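Local coordinates for protein bifunctional endomannanase/endoglucanase (Caldanaerobius polysaccharolyticus, PDB 3W0K) that probably hydrolyses internal beta-1,4 linkages in mannan and glucan chains, as a bifunctional glycoside hydrolase of family 5, at residues 6-11 with 26-31; 257-262 with 288-293; 276-281 with 323-328. One frame throughout, in Å; residues are numbered along the deposited sequence.

Contact 1 of 3, residues 6-11 with 26-31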
loop_
_atom_site.group_PDB
_atom_site.type_symbol
_atom_site.label_atom_id
_atom_site.label_comp_id
_atom_site.label_asym_id
_atom_site.label_seq_id
_atom_site.Cartn_x
_atom_site.Cartn_y
_atom_site.Cartn_z
ATOM N N PHE A 6 0.946 -8.284 4.538
ATOM C CA PHE A 6 0.329 -8.297 3.222
ATOM C C PHE A 6 -0.845 -7.341 3.121
ATOM O O PHE A 6 -1.446 -6.955 4.129
ATOM C CB PHE A 6 -0.232 -9.699 2.931
ATOM C CG PHE A 6 0.795 -10.793 2.943
ATOM C CD1 PHE A 6 1.363 -11.237 1.754
ATOM C CD2 PHE A 6 1.204 -11.370 4.140
ATOM C CE1 PHE A 6 2.326 -12.242 1.759
ATOM C CE2 PHE A 6 2.168 -12.376 4.160
ATOM C CZ PHE A 6 2.731 -12.813 2.962
ATOM N N ASN A 7 -1.156 -6.954 1.889
ATOM C CA ASN A 7 -2.325 -6.130 1.624
ATOM C C ASN A 7 -3.434 -7.137 1.306
ATOM O O ASN A 7 -3.167 -8.201 0.734
ATOM C CB ASN A 7 -2.131 -5.261 0.378
ATOM C CG ASN A 7 -1.266 -4.049 0.622
ATOM O OD1 ASN A 7 -1.768 -2.928 0.693
ATOM N ND2 ASN A 7 0.049 -4.251 0.673
ATOM N N PHE A 8 -4.660 -6.820 1.706
ATOM C CA PHE A 8 -5.811 -7.665 1.416
ATOM C C PHE A 8 -6.843 -6.791 0.725
ATOM O O PHE A 8 -7.073 -5.650 1.125
ATOM C CB PHE A 8 -6.370 -8.317 2.680
ATOM C CG PHE A 8 -5.586 -9.522 3.127
ATOM C CD1 PHE A 8 -5.754 -10.748 2.489
ATOM C CD2 PHE A 8 -4.666 -9.424 4.167
ATOM C CE1 PHE A 8 -5.017 -11.862 2.881
ATOM C CE2 PHE A 8 -3.923 -10.529 4.568
ATOM C CZ PHE A 8 -4.101 -11.754 3.921
ATOM N N GLN A 9 -7.445 -7.336 -0.326
ATOM C CA GLN A 9 -8.403 -6.619 -1.151
ATOM C C GLN A 9 -9.886 -6.883 -0.855
ATOM O O GLN A 9 -10.733 -6.773 -1.747
ATOM C CB GLN A 9 -8.077 -6.913 -2.624
ATOM C CG GLN A 9 -6.731 -6.326 -3.122
ATOM C CD GLN A 9 -5.483 -7.004 -2.546
ATOM O OE1 GLN A 9 -4.507 -6.334 -2.191
ATOM N NE2 GLN A 9 -5.497 -8.326 -2.485
ATOM N N TRP A 10 -10.198 -7.134 0.414
ATOM C CA TRP A 10 -11.566 -7.433 0.844
ATOM C C TRP A 10 -12.611 -6.358 0.536
ATOM O O TRP A 10 -13.778 -6.677 0.319
ATOM C CB TRP A 10 -11.588 -7.759 2.338
ATOM C CG TRP A 10 -10.611 -8.830 2.742
ATOM C CD1 TRP A 10 -10.191 -9.891 1.990
ATOM C CD2 TRP A 10 -9.934 -8.935 3.998
ATOM N NE1 TRP A 10 -9.293 -10.651 2.703
ATOM C CE2 TRP A 10 -9.118 -10.087 3.939
ATOM C CE3 TRP A 10 -9.939 -8.168 5.171
ATOM C CZ2 TRP A 10 -8.313 -10.491 5.009
ATOM C CZ3 TRP A 10 -9.137 -8.569 6.236
ATOM C CH2 TRP A 10 -8.336 -9.720 6.146
ATOM N N MET A 11 -12.194 -5.093 0.515
ATOM C CA MET A 11 -13.103 -3.976 0.232
ATOM C C MET A 11 -12.367 -3.012 -0.703
ATOM O O MET A 11 -12.537 -1.791 -0.647
ATOM C CB MET A 11 -13.484 -3.270 1.543
ATOM C CG MET A 11 -14.654 -2.304 1.425
ATOM S SD MET A 11 -14.996 -1.356 2.934
ATOM C CE MET A 11 -15.353 -2.643 4.027
ATOM N N LYS A 26 -8.633 -17.630 7.574
ATOM C CA LYS A 26 -7.624 -18.651 7.301
ATOM C C LYS A 26 -6.307 -18.005 6.863
ATOM O O LYS A 26 -5.230 -18.442 7.273
ATOM C CB LYS A 26 -8.121 -19.647 6.252
ATOM C CG LYS A 26 -9.235 -20.563 6.756
ATOM C CD LYS A 26 -9.681 -21.542 5.673
ATOM C CE LYS A 26 -10.782 -22.472 6.166
ATOM N NZ LYS A 26 -12.051 -21.752 6.482
ATOM N N ALA A 27 -6.390 -16.952 6.050
ATOM C CA ALA A 27 -5.190 -16.245 5.604
ATOM C C ALA A 27 -4.542 -15.540 6.796
ATOM O O ALA A 27 -3.322 -15.563 6.951
ATOM C CB ALA A 27 -5.532 -15.227 4.510
ATOM N N LEU A 28 -5.365 -14.922 7.643
ATOM C CA LEU A 28 -4.849 -14.230 8.819
ATOM C C LEU A 28 -4.147 -15.211 9.758
ATOM O O LEU A 28 -3.129 -14.872 10.361
ATOM C CB LEU A 28 -5.968 -13.479 9.546
ATOM C CG LEU A 28 -6.598 -12.309 8.782
ATOM C CD1 LEU A 28 -7.699 -11.679 9.619
ATOM C CD2 LEU A 28 -5.539 -11.272 8.442
ATOM N N ASP A 29 -4.685 -16.429 9.868
ATOM C CA ASP A 29 -4.075 -17.464 10.706
ATOM C C ASP A 29 -2.696 -17.808 10.145
ATOM O O ASP A 29 -1.749 -18.024 10.898
ATOM C CB ASP A 29 -4.938 -18.733 10.741
ATOM C CG ASP A 29 -6.120 -18.627 11.697
ATOM O OD1 ASP A 29 -6.125 -17.741 12.581
ATOM O OD2 ASP A 29 -7.042 -19.458 11.573
ATOM N N PHE A 30 -2.580 -17.849 8.819
ATOM C CA PHE A 30 -1.295 -18.146 8.193
ATOM C C PHE A 30 -0.281 -17.058 8.542
ATOM O O PHE A 30 0.853 -17.359 8.910
ATOM C CB PHE A 30 -1.433 -18.270 6.669
ATOM C CG PHE A 30 -0.146 -18.613 5.971
ATOM C CD1 PHE A 30 0.149 -19.932 5.636
ATOM C CD2 PHE A 30 0.782 -17.621 5.658
ATOM C CE1 PHE A 30 1.344 -20.257 5.004
ATOM C CE2 PHE A 30 1.985 -17.934 5.025
ATOM C CZ PHE A 30 2.267 -19.256 4.696
ATOM N N LEU A 31 -0.689 -15.796 8.426
ATOM C CA LEU A 31 0.203 -14.689 8.752
ATOM C C LEU A 31 0.722 -14.830 10.180
ATOM O O LEU A 31 1.928 -14.767 10.420
ATOM C CB LEU A 31 -0.513 -13.344 8.600
ATOM C CG LEU A 31 -0.395 -12.626 7.254
ATOM C CD1 LEU A 31 -1.053 -13.438 6.149
ATOM C CD2 LEU A 31 -1.053 -11.259 7.370
#
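Phe6, on strand 4-7, and Phe8, just beyond its end, face Leu31 and Ala27 on helix 25-33, and the pairing reverses along the chain: Phe6 CA lies 8.5 Å from Leu31 CA, while Phe8 CA is 9.6 Å from Ala27 CA. Strand and helix therefore run in opposite directions, as expected in the first beta-alpha-beta unit of a beta/alpha (TIM) barrel, where helix 25-33 links strand 4-7 to strand 38-44. No hydrogen bond spans the gap; the join is made by apolar side chains, all of them buried. Alternate residues Phe6, Phe8 and Trp10 present their rings to the helix. Leu31 sits between the first two of these. Its CD1 approaches Phe6 CD2 to 3.7 Å, and its CD2 comes to the edge of the Phe8 ring, 4.1 Å from Phe8 CE2. The first torsion of Leu31, -93°, is off the usual -60°, and both methyl groups lie against the Phe6 and Phe8 rings. One turn earlier in the helix, the small Ala27 lets the end of Phe8 come close, with Ala27 CB 3.8 Å from Phe8 CE1. Phe8 has CG beside its backbone N and anti to the carbonyl carbon (chi1 -80°), which sends the ring out across the gap. One face of that ring is in turn overlain near its rim by Trp10 CZ2. Phe6 also meets Phe293 edge to face, and Val39 of the next strand touches both Phe8 and Leu31. Leu28 reaches in from the flank of the helix to the indole, whose CH2 corner meets both of its methyl groups, 3.9 Å from Leu28 CD2, lying in the ring plane, and 4.0 Å from Leu28 CD1.

Contact 2 of 3, residues 257-262 with 288-293; sequences GEFGCF and YSLWNF
Phe259 is the main side chain of this contact, lying against Tyr288, Ser289 and Leu290 where the last two parallel strands of the barrel end. Its ring is gripped from several directions. Leu290 CD1 stands over one face, 3.7 Å from the ring centroid and 15° off the normal, a CH-pi contact. Ser289 O lies at the ring edge, 3.3 Å from Phe259 CD2. The Tyr288 ring crosses obliquely, bringing Tyr288 CD1 to 3.6 Å from Phe259 CE2. With CG between its backbone N and carbonyl carbon (chi1 83°), Phe259 swings its ring back along the neighbouring strand.

Trp291 joins through its backbone and its indole. Trp291 N donates to Phe259 O at 3.0 Å and so links the strands just as they run out into loops. The indole lies alongside Glu258, which points the same way; Glu258 OE1 rides over the rim of one face, 3.6 Å above the ring plane. That carboxylate is held by Tyr198, Arg40 and Arg196, and hydrogen-bonds a bound Tris, probably from the crystallisation liquor, consistent with a pocket at this end of the barrel. Ser289 adds its CB, 3.5 Å from Gly257 O.

Helix 267-284, which connects the two strands, packs against Phe259 from outside through Phe274 and Leu278, while strand 4-7 flanks the other side of strand 287-290, Asn7 touching Ser289 and Trp291.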
loop_
_atom_site.group_PDB
_atom_site.type_symbol
_atom_site.label_atom_id
_atom_site.label_comp_id
_atom_site.label_asym_id
_atom_site.label_seq_id
_atom_site.Cartn_x
_atom_site.Cartn_y
_atom_site.Cartn_z
ATOM N N GLY A 257 4.714 0.137 2.021
ATOM C CA GLY A 257 3.306 -0.238 2.045
ATOM C C GLY A 257 2.868 -1.279 1.039
ATOM O O GLY A 257 1.896 -2.005 1.277
ATOM N N GLU A 258 3.527 -1.294 -0.116
ATOM C CA GLU A 258 3.246 -2.261 -1.171
ATOM C C GLU A 258 4.521 -2.545 -1.937
ATOM O O GLU A 258 5.345 -1.652 -2.144
ATOM C CB GLU A 258 2.278 -1.721 -2.222
ATOM C CG GLU A 258 0.894 -1.300 -1.785
ATOM C CD GLU A 258 0.079 -0.771 -2.957
ATOM O OE1 GLU A 258 0.402 -1.092 -4.125
ATOM O OE2 GLU A 258 -0.899 -0.034 -2.716
ATOM N N PHE A 259 4.659 -3.793 -2.364
ATOM C CA PHE A 259 5.772 -4.217 -3.201
ATOM C C PHE A 259 5.429 -5.577 -3.777
ATOM O O PHE A 259 4.487 -6.236 -3.327
ATOM C CB PHE A 259 7.124 -4.229 -2.455
ATOM C CG PHE A 259 7.385 -5.468 -1.643
ATOM C CD1 PHE A 259 8.376 -6.368 -2.031
ATOM C CD2 PHE A 259 6.685 -5.711 -0.467
ATOM C CE1 PHE A 259 8.668 -7.491 -1.256
ATOM C CE2 PHE A 259 6.967 -6.831 0.316
ATOM C CZ PHE A 259 7.962 -7.722 -0.079
ATOM N N GLY A 260 6.146 -5.970 -4.820
ATOM C CA GLY A 260 5.883 -7.264 -5.416
ATOM C C GLY A 260 6.067 -7.281 -6.913
ATOM O O GLY A 260 6.404 -6.266 -7.527
ATOM N N CYS A 261 5.783 -8.438 -7.498
ATOM C CA CYS A 261 5.927 -8.637 -8.929
ATOM C C CYS A 261 4.704 -9.351 -9.489
ATOM O O CYS A 261 4.170 -10.270 -8.864
ATOM C CB CYS A 261 7.179 -9.477 -9.184
ATOM S SG CYS A 261 7.578 -9.743 -10.914
ATOM N N PHE A 262 4.268 -8.922 -10.672
ATOM C CA PHE A 262 3.118 -9.515 -11.351
ATOM C C PHE A 262 3.492 -10.939 -11.791
ATOM O O PHE A 262 4.664 -11.323 -11.729
ATOM C CB PHE A 262 2.722 -8.637 -12.539
ATOM C CG PHE A 262 1.371 -8.950 -13.121
ATOM C CD1 PHE A 262 0.270 -9.173 -12.301
ATOM C CD2 PHE A 262 1.196 -8.990 -14.501
ATOM C CE1 PHE A 262 -0.986 -9.430 -12.847
ATOM C CE2 PHE A 262 -0.057 -9.247 -15.056
ATOM C CZ PHE A 262 -1.149 -9.466 -14.227
ATOM N N TYR A 288 7.911 -4.239 5.399
ATOM C CA TYR A 288 7.348 -4.309 4.054
ATOM C C TYR A 288 6.084 -5.152 3.993
ATOM O O TYR A 288 5.912 -6.088 4.771
ATOM C CB TYR A 288 8.398 -4.835 3.062
ATOM C CG TYR A 288 9.195 -6.026 3.556
ATOM C CD1 TYR A 288 8.687 -7.319 3.464
ATOM C CD2 TYR A 288 10.468 -5.853 4.097
ATOM C CE1 TYR A 288 9.430 -8.418 3.899
ATOM C CE2 TYR A 288 11.221 -6.946 4.534
ATOM C CZ TYR A 288 10.695 -8.220 4.430
ATOM O OH TYR A 288 11.437 -9.300 4.849
ATOM N N SER A 289 5.201 -4.800 3.060
ATOM C CA SER A 289 3.929 -5.492 2.881
ATOM C C SER A 289 3.717 -5.839 1.407
ATOM O O SER A 289 3.653 -4.949 0.559
ATOM C CB SER A 289 2.789 -4.597 3.381
ATOM O OG SER A 289 1.539 -5.256 3.322
ATOM N N LEU A 290 3.625 -7.133 1.109
ATOM C CA LEU A 290 3.427 -7.605 -0.262
ATOM C C LEU A 290 2.016 -7.236 -0.728
ATOM O O LEU A 290 1.070 -7.259 0.067
ATOM C CB LEU A 290 3.639 -9.123 -0.327
ATOM C CG LEU A 290 4.010 -9.721 -1.687
ATOM C CD1 LEU A 290 5.398 -9.258 -2.111
ATOM C CD2 LEU A 290 3.968 -11.235 -1.604
ATOM N N TRP A 291 1.870 -6.900 -2.008
ATOM C CA TRP A 291 0.564 -6.497 -2.531
ATOM C C TRP A 291 -0.543 -7.547 -2.398
ATOM O O TRP A 291 -1.681 -7.203 -2.089
ATOM C CB TRP A 291 0.673 -5.989 -3.972
ATOM C CG TRP A 291 -0.661 -5.619 -4.560
ATOM C CD1 TRP A 291 -1.223 -6.128 -5.692
ATOM C CD2 TRP A 291 -1.623 -4.704 -4.010
ATOM N NE1 TRP A 291 -2.479 -5.596 -5.881
ATOM C CE2 TRP A 291 -2.747 -4.720 -4.862
ATOM C CE3 TRP A 291 -1.644 -3.878 -2.876
ATOM C CZ2 TRP A 291 -3.885 -3.941 -4.617
ATOM C CZ3 TRP A 291 -2.778 -3.102 -2.632
ATOM C CH2 TRP A 291 -3.881 -3.142 -3.500
ATOM N N ASN A 292 -0.226 -8.813 -2.654
ATOM C CA ASN A 292 -1.226 -9.878 -2.518
ATOM C C ASN A 292 -0.704 -10.977 -1.602
ATOM O O ASN A 292 0.508 -11.109 -1.398
ATOM C CB ASN A 292 -1.520 -10.574 -3.860
ATOM C CG ASN A 292 -2.262 -9.710 -4.856
ATOM O OD1 ASN A 292 -2.129 -9.913 -6.061
ATOM N ND2 ASN A 292 -3.095 -8.796 -4.374
ATOM N N PHE A 293 -1.634 -11.731 -1.019
ATOM C CA PHE A 293 -1.297 -12.904 -0.221
ATOM C C PHE A 293 -1.621 -13.974 -1.268
ATOM O O PHE A 293 -0.743 -14.705 -1.723
ATOM C CB PHE A 293 -2.202 -13.046 1.004
ATOM C CG PHE A 293 -2.013 -14.341 1.732
ATOM C CD1 PHE A 293 -0.811 -14.622 2.371
ATOM C CD2 PHE A 293 -3.016 -15.308 1.729
ATOM C CE1 PHE A 293 -0.605 -15.852 2.994
ATOM C CE2 PHE A 293 -2.822 -16.542 2.348
ATOM C CZ PHE A 293 -1.611 -16.812 2.982
#

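Contact 3 of 3, residues 276-281 with 323-328; sequences DVLSLY and DLLVEN
In the outer helical layer of the beta/alpha barrel, Leu278 of helix 267-284 meets Leu324 and Leu325 of helix 319-327, which follows the last barrel strand, and Asn328 just after it. The closest backbone approach is at Leu278 CA and Asn328 CA, 6.0 Å apart. Leu278 CD1 touches Leu324 CB at 3.8 Å, the two side chains crossing at about a right angle, and also reaches Leu325 CD2 at 4.1 Å. Nearer the backbone, Leu278 CB rests against the Asn328 amide, 3.6 Å from Asn328 ND2.

Asn328, the first residue beyond the helix to leave helical angles, folds back on it. With CG beside its backbone N (chi1 -70°), it directs ND2 to Leu324 O, a bond of 2.9 Å and 162° at the hydrogen, lying close to the plane of the amide. Leu324 O also takes the backbone N of Asn328, so one carbonyl is gripped by two donors of the same residue, and the amide's rotation is fixed. An alanine in place of Asn328 lacks the amide, which would probably leave Leu324 O with one donor within the two segments and a gap beside Leu278 CB. Leu278 and Leu325 both reach Phe259 of the barrel wall.

The amide's other end makes no bond across: Asn328 OD1 and Leu278 O, both acceptors, stand 3.3 Å apart. Glu327 makes a salt bridge to Lys282, just beyond 276-281 on the same helix, but no hydrogen bond crosses between the two segments, which meet by van der Waals packing, while the amide's polar bonding finishes its own helix.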
loop_
_atom_site.group_PDB
_atom_site.type_symbol
_atom_site.label_atom_id
_atom_site.label_comp_id
_atom_site.label_asym_id
_atom_site.label_seq_id
_atom_site.Cartn_x
_atom_site.Cartn_y
_atom_site.Cartn_z
ATOM N N ASP A 276 17.236 -8.658 -4.299
ATOM C CA ASP A 276 17.818 -7.325 -4.199
ATOM C C ASP A 276 16.997 -6.373 -3.332
ATOM O O ASP A 276 17.533 -5.765 -2.406
ATOM C CB ASP A 276 18.017 -6.709 -5.583
ATOM C CG ASP A 276 19.311 -7.143 -6.243
ATOM O OD1 ASP A 276 20.112 -7.862 -5.607
ATOM O OD2 ASP A 276 19.533 -6.743 -7.400
ATOM N N VAL A 277 15.703 -6.238 -3.624
ATOM C CA VAL A 277 14.871 -5.326 -2.837
ATOM C C VAL A 277 14.742 -5.744 -1.381
ATOM O O VAL A 277 14.883 -4.914 -0.491
ATOM C CB VAL A 277 13.461 -5.086 -3.451
ATOM C CG1 VAL A 277 13.587 -4.391 -4.797
ATOM C CG2 VAL A 277 12.685 -6.385 -3.579
ATOM N N LEU A 278 14.534 -7.036 -1.136
ATOM C CA LEU A 278 14.402 -7.521 0.235
ATOM C C LEU A 278 15.700 -7.378 1.031
ATOM O O LEU A 278 15.663 -7.010 2.207
ATOM C CB LEU A 278 13.891 -8.965 0.254
ATOM C CG LEU A 278 12.414 -9.119 -0.122
ATOM C CD1 LEU A 278 12.067 -10.582 -0.328
ATOM C CD2 LEU A 278 11.533 -8.504 0.958
ATOM N N SER A 279 16.844 -7.637 0.395
ATOM C CA SER A 279 18.128 -7.492 1.089
ATOM C C SER A 279 18.343 -6.020 1.440
ATOM O O SER A 279 18.926 -5.702 2.475
ATOM C CB SER A 279 19.295 -8.040 0.254
ATOM O OG SER A 279 19.474 -7.324 -0.952
ATOM N N LEU A 280 17.854 -5.124 0.585
ATOM C CA LEU A 280 17.960 -3.694 0.848
ATOM C C LEU A 280 17.064 -3.324 2.026
ATOM O O LEU A 280 17.462 -2.551 2.891
ATOM C CB LEU A 280 17.561 -2.875 -0.381
ATOM C CG LEU A 280 18.628 -2.724 -1.463
ATOM C CD1 LEU A 280 18.071 -1.931 -2.625
ATOM C CD2 LEU A 280 19.852 -2.024 -0.877
ATOM N N TYR A 281 15.855 -3.882 2.061
ATOM C CA TYR A 281 14.931 -3.591 3.155
ATOM C C TYR A 281 15.507 -4.065 4.489
ATOM O O TYR A 281 15.359 -3.389 5.505
ATOM C CB TYR A 281 13.563 -4.238 2.910
ATOM C CG TYR A 281 12.837 -3.734 1.680
ATOM C CD1 TYR A 281 13.196 -2.530 1.065
ATOM C CD2 TYR A 281 11.804 -4.476 1.116
ATOM C CE1 TYR A 281 12.541 -2.085 -0.086
ATOM C CE2 TYR A 281 11.142 -4.042 -0.027
ATOM C CZ TYR A 281 11.515 -2.850 -0.624
ATOM O OH TYR A 281 10.867 -2.444 -1.766
ATOM N N ASP A 323 10.290 -17.849 2.200
ATOM C CA ASP A 323 11.541 -17.864 2.952
ATOM C C ASP A 323 12.273 -16.532 2.842
ATOM O O ASP A 323 12.840 -16.051 3.824
ATOM C CB ASP A 323 12.443 -19.018 2.497
ATOM C CG ASP A 323 11.970 -20.374 3.010
ATOM O OD1 ASP A 323 11.028 -20.430 3.832
ATOM O OD2 ASP A 323 12.551 -21.393 2.589
ATOM N N LEU A 324 12.248 -15.932 1.654
ATOM C CA LEU A 324 12.888 -14.635 1.442
ATOM C C LEU A 324 12.189 -13.557 2.267
ATOM O O LEU A 324 12.837 -12.683 2.837
ATOM C CB LEU A 324 12.861 -14.253 -0.038
ATOM C CG LEU A 324 13.878 -14.949 -0.938
ATOM C CD1 LEU A 324 13.636 -14.562 -2.387
ATOM C CD2 LEU A 324 15.287 -14.569 -0.500
ATOM N N LEU A 325 10.862 -13.630 2.336
ATOM C CA LEU A 325 10.090 -12.658 3.105
ATOM C C LEU A 325 10.414 -12.759 4.594
ATOM O O LEU A 325 10.513 -11.749 5.287
ATOM C CB LEU A 325 8.590 -12.865 2.884
ATOM C CG LEU A 325 8.071 -12.575 1.473
ATOM C CD1 LEU A 325 6.601 -12.953 1.383
ATOM C CD2 LEU A 325 8.261 -11.105 1.126
ATOM N N VAL A 326 10.607 -13.982 5.074
ATOM C CA VAL A 326 10.920 -14.216 6.481
ATOM C C VAL A 326 12.372 -13.872 6.819
ATOM O O VAL A 326 12.646 -13.226 7.830
ATOM C CB VAL A 326 10.632 -15.690 6.873
ATOM C CG1 VAL A 326 11.110 -15.976 8.293
ATOM C CG2 VAL A 326 9.146 -15.977 6.752
ATOM N N GLU A 327 13.290 -14.288 5.951
ATOM C CA GLU A 327 14.720 -14.062 6.146
ATOM C C GLU A 327 15.132 -12.593 6.215
ATOM O O GLU A 327 16.086 -12.243 6.913
ATOM C CB GLU A 327 15.507 -14.789 5.046
ATOM C CG GLU A 327 17.006 -14.463 4.964
ATOM C CD GLU A 327 17.798 -14.858 6.209
ATOM O OE1 GLU A 327 17.380 -15.784 6.940
ATOM O OE2 GLU A 327 18.858 -14.238 6.449
ATOM N N ASN A 328 14.398 -11.729 5.522
ATOM C CA ASN A 328 14.745 -10.316 5.512
ATOM C C ASN A 328 14.073 -9.419 6.546
ATOM O O ASN A 328 14.136 -8.191 6.456
ATOM C CB ASN A 328 14.643 -9.768 4.093
ATOM C CG ASN A 328 15.736 -10.317 3.199
ATOM O OD1 ASN A 328 16.880 -9.866 3.261
ATOM N ND2 ASN A 328 15.411 -11.344 2.421
#

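From the N terminus, contact 1 is complete first, folding helix 25-33 back on strand 4-7 after a short loop. Contact 2 spans a longer excursion of the chain, bringing strand 287-290 beside strand 254-259 with helix 267-284 between them. Contact 3 starts on that intervening helix and ends near the C terminus, so contacts 2 and 3 cross, whereas contact 1 precedes both. The barrel closes where contacts 1 and 2 touch: Asn7 N lies 2.9 Å from Leu290 O, joining the first strand to the last. Contacts 2 and 3 meet where Tyr288 OH hydrogen-bonds to Leu325 O, tying helix 319-327 to the barrel wall.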